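Local coordinates for fluorescence recovery protein (Synechocystis sp., PDB 4JDX) that accelerates the conversion of the active orange carotenoid protein back to its resting form, restoring phycobilisome fluorescence after photoprotective quenching in cyanobacteria, at residues G71-R76 and A85-E90. Numbering follows the deposited sequence.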
ATOM      1  N   GLY A  71       4.357  15.752   2.978  1.00 54.69           N
ATOM      2  CA  GLY A  71       4.290  17.041   3.645  1.00 64.41           C
ATOM      3  C   GLY A  71       5.348  17.250   4.714  1.00 66.45           C
ATOM      4  O   GLY A  71       5.271  18.206   5.485  1.00 63.56           O
ATOM      5  N   LYS A  72       6.344  16.369   4.759  1.00 53.06           N
ATOM      6  CA  LYS A  72       7.359  16.421   5.810  1.00 63.67           C
ATOM      7  C   LYS A  72       8.402  17.512   5.580  1.00 62.70           C
ATOM      8  O   LYS A  72       8.874  18.137   6.529  1.00 54.83           O
ATOM      9  CB  LYS A  72       8.068  15.070   5.944  1.00 59.60           C
ATOM     10  CG  LYS A  72       9.272  15.112   6.872  1.00 60.81           C
ATOM     11  CD  LYS A  72       9.997  13.782   6.926  1.00 61.02           C
ATOM     12  CE  LYS A  72       9.414  12.873   7.989  1.00 65.27           C
ATOM     13  NZ  LYS A  72      10.319  11.732   8.281  1.00 62.61           N
ATOM     14  N   TYR A  73       8.764  17.737   4.321  1.00 52.46           N
ATOM     15  CA  TYR A  73       9.847  18.659   3.995  1.00 50.13           C
ATOM     16  C   TYR A  73       9.332  20.066   3.719  1.00 47.30           C
ATOM     17  O   TYR A  73       9.433  20.576   2.605  1.00 58.50           O
ATOM     18  CB  TYR A  73      10.655  18.113   2.815  1.00 41.43           C
ATOM     19  CG  TYR A  73      11.327  16.803   3.160  1.00 51.60           C
ATOM     20  CD1 TYR A  73      12.577  16.780   3.764  1.00 50.38           C
ATOM     21  CD2 TYR A  73      10.697  15.589   2.921  1.00 43.87           C
ATOM     22  CE1 TYR A  73      13.188  15.591   4.100  1.00 49.60           C
ATOM     23  CE2 TYR A  73      11.303  14.395   3.254  1.00 46.52           C
ATOM     24  CZ  TYR A  73      12.548  14.402   3.845  1.00 47.08           C
ATOM     25  OH  TYR A  73      13.163  13.218   4.182  1.00 51.49           O
ATOM     26  N   ASP A  74       8.788  20.685   4.762  1.00 46.38           N
ATOM     27  CA  ASP A  74       8.228  22.024   4.675  1.00 50.26           C
ATOM     28  C   ASP A  74       9.307  23.064   4.982  1.00 57.11           C
ATOM     29  O   ASP A  74       9.864  23.085   6.080  1.00 53.57           O
ATOM     30  CB  ASP A  74       7.070  22.153   5.666  1.00 54.29           C
ATOM     31  CG  ASP A  74       6.271  23.420   5.470  1.00 59.87           C
ATOM     32  OD1 ASP A  74       6.692  24.282   4.672  1.00 63.27           O
ATOM     33  OD2 ASP A  74       5.218  23.559   6.127  1.00 59.89           O
ATOM     34  N   ASP A  75       9.594  23.926   4.011  1.00 57.46           N
ATOM     35  CA  ASP A  75      10.696  24.878   4.129  1.00 58.09           C
ATOM     36  C   ASP A  75      10.242  26.227   4.681  1.00 56.52           C
ATOM     37  O   ASP A  75      11.033  27.169   4.757  1.00 42.33           O
ATOM     38  CB  ASP A  75      11.360  25.083   2.763  1.00 52.82           C
ATOM     39  CG  ASP A  75      10.486  25.862   1.801  1.00 61.11           C
ATOM     40  OD1 ASP A  75      11.040  26.529   0.903  1.00 64.70           O
ATOM     41  OD2 ASP A  75       9.248  25.812   1.944  1.00 69.17           O
ATOM     42  N   ARG A  76       8.975  26.318   5.074  1.00 48.58           N
ATOM     43  CA  ARG A  76       8.425  27.576   5.565  1.00 53.96           C
ATOM     44  C   ARG A  76       9.057  27.997   6.889  1.00 60.74           C
ATOM     45  O   ARG A  76       9.405  27.162   7.724  1.00 57.42           O
ATOM     46  CB  ARG A  76       6.902  27.493   5.689  1.00 50.98           C
ATOM     47  CG  ARG A  76       6.193  27.572   4.348  1.00 59.42           C
ATOM     48  CD  ARG A  76       4.688  27.404   4.479  1.00 62.01           C
ATOM     49  NE  ARG A  76       4.326  26.071   4.948  1.00 65.47           N
ATOM     50  CZ  ARG A  76       3.076  25.642   5.092  1.00 72.30           C
ATOM     51  NH1 ARG A  76       2.060  26.442   4.802  1.00 74.81           N
ATOM     52  NH2 ARG A  76       2.837  24.412   5.527  1.00 65.08           N
ATOM     53  N   ALA A  85      15.006  19.500  13.231  1.00 54.13           N
ATOM     54  CA  ALA A  85      15.080  18.792  14.501  1.00 55.10           C
ATOM     55  C   ALA A  85      14.548  17.371  14.342  1.00 49.40           C
ATOM     56  O   ALA A  85      15.153  16.411  14.823  1.00 48.13           O
ATOM     57  CB  ALA A  85      14.287  19.536  15.564  1.00 55.22           C
ATOM     58  N   GLN A  86      13.415  17.245  13.660  1.00 49.52           N
ATOM     59  CA  GLN A  86      12.802  15.941  13.422  1.00 47.49           C
ATOM     60  C   GLN A  86      13.718  15.058  12.577  1.00 49.24           C
ATOM     61  O   GLN A  86      13.947  13.892  12.901  1.00 51.48           O
ATOM     62  CB  GLN A  86      11.455  16.105  12.718  1.00 55.49           C
ATOM     63  CG  GLN A  86      10.661  14.814  12.608  1.00 68.23           C
ATOM     64  CD  GLN A  86      10.195  14.294  13.961  1.00 79.92           C
ATOM     65  OE1 GLN A  86      10.090  15.052  14.925  1.00 74.18           O
ATOM     66  NE2 GLN A  86       9.917  12.997  14.036  1.00 79.02           N
ATOM     67  N   LEU A  87      14.236  15.626  11.492  1.00 47.17           N
ATOM     68  CA  LEU A  87      15.157  14.920  10.608  1.00 52.14           C
ATOM     69  C   LEU A  87      16.380  14.432  11.371  1.00 51.73           C
ATOM     70  O   LEU A  87      16.875  13.329  11.135  1.00 51.23           O
ATOM     71  CB  LEU A  87      15.605  15.839   9.472  1.00 43.75           C
ATOM     72  CG  LEU A  87      14.501  16.291   8.515  1.00 55.60           C
ATOM     73  CD1 LEU A  87      15.047  17.289   7.500  1.00 43.44           C
ATOM     74  CD2 LEU A  87      13.860  15.086   7.822  1.00 51.17           C
ATOM     75  N   LEU A  88      16.862  15.263  12.289  1.00 44.55           N
ATOM     76  CA  LEU A  88      18.026  14.928  13.098  1.00 40.86           C
ATOM     77  C   LEU A  88      17.685  13.798  14.058  1.00 45.99           C
ATOM     78  O   LEU A  88      18.466  12.864  14.245  1.00 54.85           O
ATOM     79  CB  LEU A  88      18.480  16.154  13.886  1.00 50.15           C
ATOM     80  CG  LEU A  88      19.723  15.976  14.755  1.00 37.94           C
ATOM     81  CD1 LEU A  88      20.951  15.685  13.900  1.00 41.34           C
ATOM     82  CD2 LEU A  88      19.929  17.216  15.605  1.00 50.98           C
ATOM     83  N   LYS A  89      16.505  13.890  14.662  1.00 48.04           N
ATOM     84  CA  LYS A  89      16.041  12.869  15.588  1.00 56.41           C
ATOM     85  C   LYS A  89      15.834  11.542  14.864  1.00 58.61           C
ATOM     86  O   LYS A  89      16.065  10.472  15.428  1.00 56.34           O
ATOM     87  CB  LYS A  89      14.734  13.311  16.247  1.00 64.51           C
ATOM     88  CG  LYS A  89      14.372  12.506  17.479  1.00 75.15           C
ATOM     89  CD  LYS A  89      13.029  12.919  18.044  1.00 75.75           C
ATOM     90  CE  LYS A  89      12.706  12.127  19.297  1.00 86.93           C
ATOM     91  NZ  LYS A  89      11.273  12.247  19.673  1.00 93.18           N
ATOM     92  N   GLU A  90      15.404  11.621  13.608  1.00 47.44           N
ATOM     93  CA  GLU A  90      15.130  10.434  12.806  1.00 48.00           C
ATOM     94  C   GLU A  90      16.382   9.917  12.098  1.00 57.12           C
ATOM     95  O   GLU A  90      16.336   8.895  11.413  1.00 55.50           O
ATOM     96  CB  GLU A  90      14.039  10.734  11.775  1.00 53.30           C
ATOM     97  CG  GLU A  90      12.661  10.975  12.372  1.00 58.67           C
ATOM     98  CD  GLU A  90      11.614  11.270  11.319  1.00 59.18           C
ATOM     99  OE1 GLU A  90      11.951  11.236  10.118  1.00 64.53           O
ATOM    100  OE2 GLU A  90      10.453  11.538  11.690  1.00 64.74           O
TER
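Lys72 and Glu90 reach for each other from opposite directions and join in a salt bridge that ties the loop between helices 53-70 and 80-89 to residues 85-90. An inverse gamma turn centred on Tyr73 bends this loop. NZ of Lys72 lies 2.5 Å from OE1 of Glu90 and takes the syn lone pair of that oxygen. A long lysine suits the place: CG runs anti to the backbone N (chi1 171°), and a bend at chi3 (-88°) turns the ammonium toward the carboxylate. The same NZ also forms salt bridges to Glu34 and Glu68, so one cation gathers three acids, two of them on helices 17-47 and 53-70, and probably offsets their mutual repulsion. Glutamate offers two oxygens for two partners: OE2 accepts from NE2 of Gln86, four residues earlier, at 2.8 Å in a nearly straight bond (170°), which helps fix the rotation of the carboxylate. A glutamine in place of Glu90 would probably leave Lys72 short of one of its three negative partners.

Alongside the salt bridge, Leu87 brings a branched apolar tip, its CD2 4.2 Å from CD of Lys72. The same methyl meets the Tyr73 ring obliquely, 3.8 Å from CE1, while Lys72 CG lies over one ring face, offset toward the rim. Tyrosine adds a polar end, its OH hydrogen-bonding to Glu34. Farther along, Asp74 is short enough to close an Asx turn, OD1 accepting from N of Arg76, whose guanidinium grips the carboxylate side-on through NE and NH2, the latter 2.6 Å from Asp74 OD2.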